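Putative peroxiredoxin MT2298 (PDB 5C04) probably acts as a thiol-specific peroxidase of the peroxiredoxin family, reducing hydrogen peroxide and organic hydroperoxides to water and alcohols with mycoredoxin as reductant. Local coordinates at residues Trp96-Val101 against Gly106-Gln111; Val36-Pro39 against Ile45-Gly48; Arg117-Val122 against Ile128-Met133. The protein carries 1 engineered substitution. All blocks are in the same frame, centred on the assembly; numbering follows the deposited sequence.

Contact 1: residues Trp96-Val101 against Gly106-Gln111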
# COMPACT_ATOMS: atom_id res chain seq x y z
N TRP A 96 3.75 -8.09 -0.95
CA TRP A 96 5.18 -8.31 -1.17
C TRP A 96 5.44 -9.82 -1.12
O TRP A 96 5.34 -10.41 -0.05
CB TRP A 96 5.99 -7.58 -0.11
CG TRP A 96 7.46 -7.59 -0.39
CD1 TRP A 96 8.44 -8.25 0.31
CD2 TRP A 96 8.12 -6.89 -1.44
NE1 TRP A 96 9.67 -7.98 -0.24
CE2 TRP A 96 9.50 -7.17 -1.32
CE3 TRP A 96 7.68 -6.05 -2.45
CZ2 TRP A 96 10.44 -6.61 -2.19
CZ3 TRP A 96 8.62 -5.51 -3.31
CH2 TRP A 96 9.97 -5.79 -3.18
N PRO A 97 5.74 -10.45 -2.25
CA PRO A 97 5.93 -9.80 -3.56
C PRO A 97 4.69 -9.08 -4.10
O PRO A 97 3.57 -9.58 -3.97
CB PRO A 97 6.29 -10.97 -4.49
CG PRO A 97 5.76 -12.17 -3.80
CD PRO A 97 5.86 -11.91 -2.33
N HIS A 98 4.92 -7.93 -4.72
CA HIS A 98 3.86 -6.97 -5.09
C HIS A 98 3.02 -7.51 -6.27
O HIS A 98 3.51 -7.62 -7.40
CB HIS A 98 4.53 -5.65 -5.45
CG HIS A 98 3.59 -4.51 -5.73
ND1 HIS A 98 3.75 -3.25 -5.18
CD2 HIS A 98 2.54 -4.41 -6.58
CE1 HIS A 98 2.83 -2.43 -5.67
NE2 HIS A 98 2.08 -3.12 -6.51
N GLY A 99 1.75 -7.83 -6.01
CA GLY A 99 0.89 -8.32 -7.07
C GLY A 99 1.14 -9.75 -7.54
O GLY A 99 0.64 -10.11 -8.61
N ALA A 100 1.86 -10.57 -6.77
CA ALA A 100 2.23 -11.93 -7.27
C ALA A 100 1.01 -12.81 -7.50
O ALA A 100 0.92 -13.50 -8.52
CB ALA A 100 3.19 -12.60 -6.31
N VAL A 101 0.07 -12.79 -6.55
CA VAL A 101 -1.15 -13.62 -6.70
C VAL A 101 -1.98 -13.09 -7.85
O VAL A 101 -2.48 -13.86 -8.69
CB VAL A 101 -1.93 -13.73 -5.39
CG1 VAL A 101 -3.20 -14.55 -5.61
CG2 VAL A 101 -1.04 -14.37 -4.33
N GLY A 106 -3.66 -13.84 -13.63
CA GLY A 106 -3.69 -13.12 -14.90
C GLY A 106 -4.47 -11.82 -14.86
O GLY A 106 -4.92 -11.33 -15.88
N VAL A 107 -4.61 -11.23 -13.67
CA VAL A 107 -5.42 -10.02 -13.54
C VAL A 107 -4.66 -8.83 -12.97
O VAL A 107 -5.28 -7.91 -12.45
CB VAL A 107 -6.70 -10.29 -12.71
CG1 VAL A 107 -7.57 -11.32 -13.41
CG2 VAL A 107 -6.35 -10.74 -11.31
N PHE A 108 -3.34 -8.85 -13.08
CA PHE A 108 -2.53 -7.74 -12.59
C PHE A 108 -2.39 -6.70 -13.70
O PHE A 108 -2.19 -7.06 -14.89
CB PHE A 108 -1.17 -8.25 -12.12
CG PHE A 108 -0.31 -7.21 -11.44
CD1 PHE A 108 -0.69 -6.63 -10.23
CD2 PHE A 108 0.92 -6.85 -11.99
CE1 PHE A 108 0.15 -5.71 -9.60
CE2 PHE A 108 1.75 -5.93 -11.35
CZ PHE A 108 1.34 -5.35 -10.18
N ASN A 109 -2.47 -5.42 -13.31
CA ASN A 109 -2.23 -4.30 -14.19
C ASN A 109 -0.78 -3.87 -14.04
O ASN A 109 -0.42 -3.11 -13.12
CB ASN A 109 -3.19 -3.16 -13.85
CG ASN A 109 -3.21 -2.05 -14.89
OD1 ASN A 109 -2.17 -1.53 -15.27
ND2 ASN A 109 -4.41 -1.69 -15.34
N GLU A 110 0.08 -4.37 -14.94
CA GLU A 110 1.52 -4.11 -14.87
C GLU A 110 1.91 -2.64 -14.97
O GLU A 110 2.91 -2.24 -14.38
CB GLU A 110 2.25 -4.88 -16.00
CG GLU A 110 2.28 -6.39 -15.79
CD GLU A 110 3.27 -6.83 -14.72
OE1 GLU A 110 4.10 -6.00 -14.26
OE2 GLU A 110 3.22 -8.03 -14.34
N GLN A 111 1.15 -1.84 -15.69
CA GLN A 111 1.43 -0.43 -15.87
C GLN A 111 1.20 0.35 -14.57
O GLN A 111 2.00 1.18 -14.16
CB GLN A 111 0.55 0.11 -17.01
CG GLN A 111 0.76 -0.62 -18.35
CD GLN A 111 -0.31 -1.67 -18.71
OE1 GLN A 111 -0.92 -2.31 -17.85
NE2 GLN A 111 -0.51 -1.85 -20.01
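With chi1 at -175° in His98 and -173° in Phe108, each ring swings away from its own backbone N, and the two side chains cross at about a right angle. His98 and Gly99 are the central pair of a type II beta turn running from Pro97 to Ala100. The positive phi of Gly99 (74°) belongs to this turn, which is closed by a weak bond from Ala100 N to Pro97 O, 3.4 Å long. Gly99 is also the N-cap of the short helix 100-104, which ends in a Schellman motif at Gly106, so the chain returns at once to lay Phe108 against the turn.

Phe108 is the hub of the contact, an aromatic ring resting on bare glycine backbone. Its CE1 comes to 3.7 Å from Gly99 CA, and Gly99 O lies over one ring face. The ring also touches Ser102 and Gln103 on helix 100-104. No hydrogen bond joins the two segments.

The polar atoms of His98 have partners beyond the two segments: NE2 bonds to Gly113 O, and ND1 is hydrogen-bonded to ND1 of His98 of the second subunit, whose Trp96 ring also packs on the imidazole. The turn is thus part of the dimer interface. That leaves a carbon of the imidazole for the contact itself, CD2, which sits 3.9 Å from Phe108 CZ.

Contact 2: residues Val36-Pro39 against Ile45-Gly48. Engineered in segment 36-39: His38 (natural residue Phe).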
# COMPACT_ATOMS: atom_id res chain seq x y z
N VAL A 36 -12.41 -11.77 -4.97
CA VAL A 36 -12.68 -10.43 -5.49
C VAL A 36 -11.36 -9.62 -5.47
O VAL A 36 -10.99 -8.99 -4.47
CB VAL A 36 -13.79 -9.70 -4.69
CG1 VAL A 36 -14.08 -8.34 -5.32
CG2 VAL A 36 -15.07 -10.58 -4.62
N PHE A 37 -10.66 -9.67 -6.59
CA PHE A 37 -9.47 -8.80 -6.78
C PHE A 37 -9.94 -7.39 -7.00
O PHE A 37 -10.93 -7.16 -7.70
CB PHE A 37 -8.63 -9.27 -7.97
CG PHE A 37 -7.92 -10.57 -7.74
CD1 PHE A 37 -8.53 -11.80 -8.02
CD2 PHE A 37 -6.61 -10.59 -7.28
CE1 PHE A 37 -7.85 -13.00 -7.83
CE2 PHE A 37 -5.92 -11.79 -7.10
CZ PHE A 37 -6.55 -12.98 -7.36
N HIS A 38 -9.22 -6.41 -6.45
CA HIS A 38 -9.59 -5.02 -6.70
C HIS A 38 -8.38 -4.11 -6.57
O HIS A 38 -7.41 -4.47 -5.89
CB HIS A 38 -10.74 -4.56 -5.80
CG HIS A 38 -10.36 -4.46 -4.38
ND1 HIS A 38 -9.98 -3.26 -3.82
CD2 HIS A 38 -10.21 -5.40 -3.42
CE1 HIS A 38 -9.65 -3.46 -2.56
NE2 HIS A 38 -9.78 -4.74 -2.29
N PRO A 39 -8.42 -2.95 -7.25
CA PRO A 39 -7.30 -2.02 -7.23
C PRO A 39 -6.76 -1.53 -5.88
O PRO A 39 -5.60 -1.82 -5.54
CB PRO A 39 -7.83 -0.86 -8.07
CG PRO A 39 -8.68 -1.50 -9.09
CD PRO A 39 -9.32 -2.68 -8.38
N ILE A 45 -14.49 3.60 -6.53
CA ILE A 45 -15.14 2.44 -7.11
C ILE A 45 -14.94 1.19 -6.23
O ILE A 45 -15.90 0.46 -5.96
CB ILE A 45 -14.74 2.17 -8.57
CG1 ILE A 45 -15.17 3.37 -9.44
CG2 ILE A 45 -15.35 0.87 -9.06
CD1 ILE A 45 -14.65 3.25 -10.86
N CYS A 46 -13.73 0.97 -5.74
CA CYS A 46 -13.48 -0.16 -4.82
C CYS A 46 -14.37 -0.06 -3.59
O CYS A 46 -14.89 -1.07 -3.15
CB CYS A 46 -12.01 -0.21 -4.41
SG CYS A 46 -10.88 -0.63 -5.77
N GLN A 47 -14.53 1.13 -3.03
CA GLN A 47 -15.42 1.34 -1.89
C GLN A 47 -16.84 0.93 -2.24
O GLN A 47 -17.50 0.21 -1.47
CB GLN A 47 -15.39 2.81 -1.42
CG GLN A 47 -16.17 2.99 -0.11
CD GLN A 47 -15.33 2.62 1.08
OE1 GLN A 47 -14.24 3.17 1.27
NE2 GLN A 47 -15.79 1.65 1.87
N GLY A 48 -17.32 1.33 -3.39
CA GLY A 48 -18.67 0.99 -3.79
C GLY A 48 -18.84 -0.50 -3.91
O GLY A 48 -19.88 -1.06 -3.52
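The sulfur of Cys46 meets the imidazole of His38 at its edge, not over a face. SG lies 4.5 Å from the centroid of the His38 ring, and the line to it runs 81° off the ring normal, so the sulfur stays close to the ring plane. The nearest ring atom is ND1, 3.4 Å from Cys46 SG; Cys46 CB follows at 3.7 Å from the same nitrogen. His38 is an engineered residue, replacing the natural Phe. Its chi1 of 68° sets CG between the backbone N and the carbonyl carbon, and the turn about CB-CG then presents the ND1 edge to the helix, while Val36 O lies in the ring plane beyond the CD2 side.

Pro39 supplies the second wall. Its ring lies against the sulfur with CD 3.7 Å and CB 3.8 Å from Cys46 SG, an apolar contact with the pyrrolidine carbons. A chi1 of -68° sets SG of Cys46 anti to its own carbonyl carbon, where it touches both residues, and the side chain leaves the first part of the helix toward His38 and Pro39. Cys46 is, by similarity, the active-site cysteine, and Pro39 opens the Pro-X-X-X-Thr-X-X-Cys signature of peroxiredoxins that Cys46 closes. The side chain of Arg117, from strand 114-122, packs on both Cys46 and Pro39.

The segments join strand 32-37 to helix 44-55 at the start of a beta-alpha-beta unit completed by strand 65-71: His38 O bonds to Ser71 OG, Val36 pairs with Leu68 and Ile70, and the His38 side chain touches Leu50 further along the helix.

Contact 3: residues Arg117-Val122 against Ile128-Met133; sequences RGTFVV and IRFAEM
Thr119 and Glu132 bond to each other through both backbone groups: Thr119 N gives to Glu132 O at 2.9 Å, and Glu132 N returns a bond of 3.0 Å to Thr119 O. Two residues on, Val121 N reaches Phe130 O at 3.1 Å. Val121 O does not take Phe130 N; it receives Arg129 N at 2.8 Å, nearly straight along the C=O axis. Arg129 and Phe130 thus both face Val121, a classic beta bulge that shifts the register by one before Val122 pairs with Ile128. Between these bonds run CA-H...O contacts, for instance from Ala131 CA to Thr119 O and from Phe120 CA to Phe130 O.

The two strands form an antiparallel hairpin at the edge of the thioredoxin-fold sheet, with strand 32-37 on the other side of strand 114-122. Thr119, Val121, Phe130 and Glu132 point to the face packed by helix 143-150.

Apolar packing differs between the faces. Next to helix 143-150, Val121 CB and Phe130 CB lie 3.9 Å apart. On the reverse, Phe120 CD2 touches Ala131 CB at 3.8 Å, and Ile128 CG2 comes in at the edge of the same ring, in its plane; Tyr105 meets that ring as well.

The polar side chains of Thr119 and Glu132 lie side by side, pointing the same way. With chi1 at 70° and the chain extended beyond CG, Glu132 brings OE2 alongside Thr119, whose OG1 donates to its anti lone pair at 2.7 Å. Both oxygens have a second partner: Arg140 NH1 bonds to OG1, and Trp145 NE1 bonds to OE2.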
# COMPACT_ATOMS: atom_id res chain seq x y z
N ARG A 117 -9.99 -5.46 -11.87
CA ARG A 117 -11.19 -5.97 -11.22
C ARG A 117 -11.48 -7.40 -11.68
O ARG A 117 -12.42 -7.67 -12.44
CB ARG A 117 -12.38 -5.01 -11.46
CG ARG A 117 -12.15 -3.64 -10.84
CD ARG A 117 -13.38 -2.72 -10.82
NE ARG A 117 -12.91 -1.37 -10.53
CZ ARG A 117 -12.52 -0.94 -9.33
NH1 ARG A 117 -12.71 -1.68 -8.26
NH2 ARG A 117 -11.92 0.26 -9.23
N GLY A 118 -10.63 -8.30 -11.22
CA GLY A 118 -10.74 -9.73 -11.52
C GLY A 118 -11.62 -10.41 -10.50
O GLY A 118 -11.56 -10.12 -9.30
N THR A 119 -12.48 -11.32 -10.95
CA THR A 119 -13.31 -12.07 -10.03
C THR A 119 -13.33 -13.53 -10.45
O THR A 119 -13.45 -13.82 -11.64
CB THR A 119 -14.78 -11.60 -10.04
OG1 THR A 119 -14.87 -10.19 -10.25
CG2 THR A 119 -15.50 -12.05 -8.76
N PHE A 120 -13.23 -14.41 -9.48
CA PHE A 120 -13.28 -15.84 -9.73
C PHE A 120 -14.14 -16.52 -8.71
O PHE A 120 -14.26 -16.08 -7.57
CB PHE A 120 -11.87 -16.43 -9.65
CG PHE A 120 -10.93 -15.83 -10.62
CD1 PHE A 120 -10.19 -14.71 -10.25
CD2 PHE A 120 -10.73 -16.37 -11.87
CE1 PHE A 120 -9.33 -14.12 -11.14
CE2 PHE A 120 -9.87 -15.79 -12.77
CZ PHE A 120 -9.15 -14.66 -12.40
N VAL A 121 -14.80 -17.60 -9.13
CA VAL A 121 -15.39 -18.52 -8.19
C VAL A 121 -14.65 -19.85 -8.34
O VAL A 121 -14.49 -20.35 -9.47
CB VAL A 121 -16.89 -18.70 -8.41
CG1 VAL A 121 -17.40 -19.81 -7.50
CG2 VAL A 121 -17.64 -17.39 -8.18
N VAL A 122 -14.18 -20.36 -7.21
CA VAL A 122 -13.42 -21.60 -7.13
C VAL A 122 -14.32 -22.62 -6.49
O VAL A 122 -14.87 -22.39 -5.40
CB VAL A 122 -12.13 -21.44 -6.28
CG1 VAL A 122 -11.31 -22.72 -6.29
CG2 VAL A 122 -11.28 -20.29 -6.79
N ILE A 128 -11.68 -23.34 -11.26
CA ILE A 128 -12.33 -22.06 -11.58
C ILE A 128 -13.60 -22.35 -12.38
O ILE A 128 -13.56 -23.03 -13.42
CB ILE A 128 -11.39 -21.11 -12.38
CG1 ILE A 128 -10.21 -20.70 -11.49
CG2 ILE A 128 -12.13 -19.89 -12.89
CD1 ILE A 128 -9.08 -20.02 -12.24
N ARG A 129 -14.73 -21.89 -11.85
CA ARG A 129 -16.04 -22.11 -12.47
C ARG A 129 -16.68 -20.82 -12.99
O ARG A 129 -17.69 -20.87 -13.71
CB ARG A 129 -16.97 -22.79 -11.47
CG ARG A 129 -16.50 -24.18 -11.04
CD ARG A 129 -16.45 -25.17 -12.19
NE ARG A 129 -15.90 -26.47 -11.79
CZ ARG A 129 -15.62 -27.47 -12.63
NH1 ARG A 129 -15.85 -27.33 -13.93
NH2 ARG A 129 -15.12 -28.62 -12.16
N PHE A 130 -16.12 -19.68 -12.59
CA PHE A 130 -16.54 -18.38 -13.06
C PHE A 130 -15.27 -17.53 -13.11
O PHE A 130 -14.41 -17.65 -12.21
CB PHE A 130 -17.56 -17.76 -12.09
CG PHE A 130 -17.90 -16.34 -12.41
CD1 PHE A 130 -18.83 -16.01 -13.38
CD2 PHE A 130 -17.27 -15.29 -11.74
CE1 PHE A 130 -19.15 -14.68 -13.66
CE2 PHE A 130 -17.56 -13.99 -12.03
CZ PHE A 130 -18.47 -13.66 -13.00
N ALA A 131 -15.16 -16.69 -14.13
CA ALA A 131 -13.97 -15.84 -14.31
C ALA A 131 -14.31 -14.59 -15.09
O ALA A 131 -14.87 -14.67 -16.18
CB ALA A 131 -12.85 -16.61 -14.99
N GLU A 132 -13.95 -13.43 -14.55
CA GLU A 132 -14.10 -12.20 -15.29
C GLU A 132 -12.96 -11.26 -14.93
O GLU A 132 -12.33 -11.42 -13.86
CB GLU A 132 -15.42 -11.52 -14.98
CG GLU A 132 -15.49 -10.93 -13.58
CD GLU A 132 -16.79 -10.27 -13.19
OE1 GLU A 132 -17.69 -10.08 -14.06
OE2 GLU A 132 -16.91 -9.92 -11.98
N MET A 133 -12.73 -10.28 -15.79
CA MET A 133 -11.81 -9.19 -15.46
C MET A 133 -12.23 -7.90 -16.11
O MET A 133 -12.24 -7.79 -17.34
CB MET A 133 -10.37 -9.51 -15.88
CG MET A 133 -9.35 -8.57 -15.25
SD MET A 133 -7.71 -8.61 -16.01
CE MET A 133 -8.00 -7.78 -17.57

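In the fold
From the N terminus, contact 2 comes first, closing the loop that leads from strand 32-37 into helix 44-55. Contact 1 follows after strands 65-71 and 91-93 and closes the excursion around helix 100-104. Contact 3 closes last, as the hairpin 114-122/128-134. The three are in series; none nests in or crosses another. Space brings them together on one sheet: Phe37 N probably bonds to Gly118 O, joining the strands of contacts 2 and 3, while Val107 of contact 1 packs on Phe37, Phe120 and Met133. Contact 1 also borders the second subunit, whereas no other chain of the assembly touches the segments of contacts 2 and 3.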